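Local coordinates for protein hypothetical NUDIX hydrolase (Listeria monocytogenes, PDB 3SON) that probably hydrolyses nucleoside diphosphates linked to another moiety, using a divalent metal ion, at residues W33-E41 with K51-N59. Sequence-based numbering, arbitrary orientation.
With CA (calcium ion), chain C.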
loop_
_atom_site.group_PDB
_atom_site.type_symbol
_atom_site.label_atom_id
_atom_site.label_comp_id
_atom_site.label_asym_id
_atom_site.label_seq_id
_atom_site.Cartn_x
_atom_site.Cartn_y
_atom_site.Cartn_z
ATOM N N TRP A 33 2.726 -8.167 -15.056
ATOM C CA TRP A 33 2.315 -9.362 -14.338
ATOM C C TRP A 33 1.534 -8.854 -13.148
ATOM O O TRP A 33 1.914 -7.841 -12.521
ATOM C CB TRP A 33 3.534 -10.108 -13.832
ATOM C CG TRP A 33 4.310 -10.834 -14.848
ATOM C CD1 TRP A 33 5.402 -10.370 -15.578
ATOM C CD2 TRP A 33 4.045 -12.161 -15.352
ATOM N NE1 TRP A 33 5.829 -11.321 -16.446
ATOM C CE2 TRP A 33 5.043 -12.413 -16.376
ATOM C CE3 TRP A 33 3.087 -13.136 -15.088
ATOM C CZ2 TRP A 33 5.102 -13.606 -17.078
ATOM C CZ3 TRP A 33 3.164 -14.348 -15.784
ATOM C CH2 TRP A 33 4.161 -14.566 -16.775
ATOM N N GLN A 34 0.390 -9.459 -12.893
ATOM C CA GLN A 34 -0.494 -9.050 -11.793
ATOM C C GLN A 34 -1.293 -10.228 -11.219
ATOM O O GLN A 34 -1.313 -11.369 -11.747
ATOM C CB GLN A 34 -1.513 -7.960 -12.263
ATOM C CG GLN A 34 -2.472 -8.488 -13.369
ATOM C CD GLN A 34 -3.324 -7.442 -14.085
ATOM O OE1 GLN A 34 -3.955 -7.773 -15.112
ATOM N NE2 GLN A 34 -3.448 -6.225 -13.505
ATOM N N PHE A 35 -1.981 -9.944 -10.124
ATOM C CA PHE A 35 -2.940 -10.862 -9.543
ATOM C C PHE A 35 -4.364 -10.570 -10.051
ATOM O O PHE A 35 -4.531 -9.732 -10.939
ATOM C CB PHE A 35 -2.862 -10.811 -8.007
ATOM C CG PHE A 35 -1.530 -11.274 -7.436
ATOM C CD1 PHE A 35 -1.035 -12.513 -7.716
ATOM C CD2 PHE A 35 -0.829 -10.486 -6.488
ATOM C CE1 PHE A 35 0.176 -12.952 -7.131
ATOM C CE2 PHE A 35 0.394 -10.882 -5.948
ATOM C CZ PHE A 35 0.901 -12.122 -6.264
ATOM N N VAL A 36 -5.325 -11.379 -9.606
ATOM C CA VAL A 36 -6.725 -11.156 -9.870
ATOM C C VAL A 36 -7.078 -9.807 -9.237
ATOM O O VAL A 36 -6.703 -9.520 -8.104
ATOM C CB VAL A 36 -7.590 -12.308 -9.308
ATOM C CG1 VAL A 36 -9.092 -11.967 -9.265
ATOM C CG2 VAL A 36 -7.378 -13.571 -10.060
ATOM N N ALA A 37 -7.769 -8.934 -9.969
ATOM C CA ALA A 37 -8.089 -7.593 -9.405
ATOM C C ALA A 37 -9.409 -7.111 -9.959
ATOM O O ALA A 37 -9.737 -7.385 -11.135
ATOM C CB ALA A 37 -6.987 -6.578 -9.741
ATOM N N GLY A 38 -10.153 -6.363 -9.173
ATOM C CA GLY A 38 -11.381 -5.788 -9.679
ATOM C C GLY A 38 -12.053 -4.905 -8.680
ATOM O O GLY A 38 -11.802 -5.016 -7.496
ATOM N N GLY A 39 -13.056 -4.170 -9.111
ATOM C CA GLY A 39 -13.746 -3.284 -8.221
ATOM C C GLY A 39 -15.128 -3.779 -7.788
ATOM O O GLY A 39 -15.771 -4.606 -8.469
ATOM N N GLY A 40 -15.571 -3.271 -6.638
ATOM C CA GLY A 40 -16.874 -3.551 -6.135
ATOM C C GLY A 40 -17.910 -3.044 -7.067
ATOM O O GLY A 40 -17.761 -1.944 -7.639
ATOM N N GLU A 41 -18.966 -3.841 -7.255
ATOM C CA GLU A 41 -20.147 -3.409 -8.025
ATOM C C GLU A 41 -21.411 -3.462 -7.195
ATOM O O GLU A 41 -21.505 -4.248 -6.254
ATOM C CB GLU A 41 -20.315 -4.300 -9.264
ATOM C CG GLU A 41 -19.170 -4.151 -10.239
ATOM C CD GLU A 41 -19.304 -5.070 -11.448
ATOM O OE1 GLU A 41 -20.403 -5.613 -11.647
ATOM O OE2 GLU A 41 -18.295 -5.279 -12.165
ATOM N N LYS A 51 -14.955 -13.107 -4.837
ATOM C CA LYS A 51 -15.438 -14.354 -5.461
ATOM C C LYS A 51 -15.729 -14.130 -6.951
ATOM O O LYS A 51 -15.309 -14.916 -7.810
ATOM C CB LYS A 51 -16.716 -14.892 -4.765
ATOM C CG LYS A 51 -17.058 -16.329 -5.153
ATOM C CD LYS A 51 -18.295 -16.830 -4.414
ATOM C CE LYS A 51 -18.644 -18.282 -4.743
ATOM N NZ LYS A 51 -19.972 -18.692 -4.157
ATOM N N ARG A 52 -16.524 -13.114 -7.223
ATOM C CA ARG A 52 -16.938 -12.801 -8.601
ATOM C C ARG A 52 -15.753 -12.606 -9.513
ATOM O O ARG A 52 -15.743 -13.175 -10.625
ATOM C CB ARG A 52 -17.844 -11.572 -8.653
ATOM C CG ARG A 52 -18.389 -11.286 -10.082
ATOM C CD ARG A 52 -19.309 -10.036 -10.169
ATOM N NE ARG A 52 -18.798 -8.920 -9.373
ATOM C CZ ARG A 52 -17.758 -8.165 -9.715
ATOM N NH1 ARG A 52 -17.133 -8.352 -10.896
ATOM N NH2 ARG A 52 -17.330 -7.211 -8.882
ATOM N N GLU A 53 -14.773 -11.815 -9.052
ATOM C CA GLU A 53 -13.608 -11.459 -9.882
ATOM C C GLU A 53 -12.763 -12.689 -10.138
ATOM O O GLU A 53 -12.180 -12.846 -11.227
ATOM C CB GLU A 53 -12.777 -10.365 -9.226
ATOM C CG GLU A 53 -13.504 -9.046 -9.230
ATOM C CD GLU A 53 -13.577 -8.378 -10.634
ATOM O OE1 GLU A 53 -12.726 -8.696 -11.493
ATOM O OE2 GLU A 53 -14.445 -7.479 -10.820
ATOM N N SER A 54 -12.623 -13.521 -9.113
ATOM C CA SER A 54 -11.912 -14.768 -9.223
ATOM C C SER A 54 -12.586 -15.673 -10.242
ATOM O O SER A 54 -11.908 -16.278 -11.082
ATOM C CB SER A 54 -11.819 -15.454 -7.842
ATOM O OG SER A 54 -11.022 -14.625 -6.999
ATOM N N ILE A 55 -13.903 -15.828 -10.158
ATOM C CA ILE A 55 -14.643 -16.586 -11.175
ATOM C C ILE A 55 -14.513 -15.986 -12.610
ATOM O O ILE A 55 -14.341 -16.722 -13.556
ATOM C CB ILE A 55 -16.139 -16.687 -10.817
ATOM C CG1 ILE A 55 -16.375 -17.481 -9.522
ATOM C CG2 ILE A 55 -16.873 -17.279 -12.015
ATOM C CD1 ILE A 55 -17.738 -17.245 -8.867
ATOM N N GLU A 56 -14.581 -14.656 -12.763
ATOM C CA GLU A 56 -14.494 -14.045 -14.060
ATOM C C GLU A 56 -13.095 -14.294 -14.644
ATOM O O GLU A 56 -12.954 -14.703 -15.790
ATOM C CB GLU A 56 -14.774 -12.526 -14.005
ATOM C CG GLU A 56 -16.206 -12.137 -13.574
ATOM C CD GLU A 56 -16.461 -10.608 -13.530
ATOM O OE1 GLU A 56 -15.478 -9.830 -13.649
ATOM O OE2 GLU A 56 -17.655 -10.185 -13.377
ATOM N N GLU A 57 -12.061 -14.099 -13.846
ATOM C CA GLU A 57 -10.716 -14.145 -14.420
ATOM C C GLU A 57 -10.156 -15.539 -14.645
ATOM O O GLU A 57 -9.318 -15.711 -15.535
ATOM C CB GLU A 57 -9.746 -13.308 -13.575
ATOM C CG GLU A 57 -10.102 -11.819 -13.548
ATOM C CD GLU A 57 -8.973 -10.951 -13.054
ATOM O OE1 GLU A 57 -7.797 -11.398 -13.118
ATOM O OE2 GLU A 57 -9.238 -9.820 -12.587
ATOM N N LEU A 58 -10.567 -16.513 -13.830
ATOM C CA LEU A 58 -10.066 -17.897 -13.878
ATOM C C LEU A 58 -11.051 -18.950 -14.416
ATOM O O LEU A 58 -10.711 -20.131 -14.543
ATOM C CB LEU A 58 -9.535 -18.283 -12.448
ATOM C CG LEU A 58 -8.595 -17.268 -11.850
ATOM C CD1 LEU A 58 -8.185 -17.684 -10.447
ATOM C CD2 LEU A 58 -7.349 -17.085 -12.692
ATOM N N ASN A 59 -12.232 -18.476 -14.826
ATOM C CA ASN A 59 -13.319 -19.281 -15.368
ATOM C C ASN A 59 -13.574 -20.561 -14.567
ATOM O O ASN A 59 -13.543 -21.670 -15.093
ATOM C CB ASN A 59 -13.084 -19.516 -16.855
ATOM C CG ASN A 59 -13.283 -18.247 -17.659
ATOM O OD1 ASN A 59 -14.398 -17.739 -17.773
ATOM N ND2 ASN A 59 -12.196 -17.684 -18.156
HETATM CA CA CA C . -11.068 -7.930 -12.951
HETATM O O HOH W 1 -6.137 -9.210 -13.158
HETATM O O HOH W 2 -12.897 -8.099 -14.066
HETATM O O HOH W 3 -10.507 -5.341 -13.264
#
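Glu57 OE2 is gripped twice: it binds the calcium ion, and it accepts a hydrogen bond from Ala37 N at 3.1 Å. That bond is nearly straight (164°), although the N-H reaches the oxygen from above the carboxylate plane. The carbonyl of the same alanine turns to the metal, with Ala37 O 2.3 Å from the calcium, and Glu53 OE1 binds it at an equal 2.3 Å. Two waters also bind the ion, water 3 at a longer distance, and water 2 also donates to Glu56 OE1. The second oxygen of Glu57, OE1, lies within hydrogen-bonding distance of water 1, as does Phe35 O. Glu53 gets to the ion by folding back at chi2 (-73°), and its carboxylate lies against the backbone of Gly38, with CD 3.5 Å from Gly38 CA. Gly38, Glu44 and the run Arg52-Glu53-Ser54-Ile55-Glu56-Glu57 on helix 46-58 match the Nudix box, a loop-helix-loop motif packed here against strand 33-39; in relatives its glutamates bind the divalent metal, usually magnesium, consistent with the calcium here. Arg52 joins Glu53 and Glu56: its NH1 makes salt bridges to Glu53 OE2 at 2.8 Å and to Glu56 OE2, the latter in the guanidinium plane, while NE pairs with Glu44. Glu41 lays its carboxylate over one guanidinium face, the planes 23° apart; OE2 sits 3.5 Å from Arg52 NH1, a contact of charges with no N-H aimed at it. At the edge, NH2 gives Gly39 O a weak bond. Deeper in, Val36 presses CG1 against the helix backbone at Glu53 and Ser54, and its CG2 meets Leu58 CD1 at 4.2 Å, beside Val10 and Leu25 of the sheet.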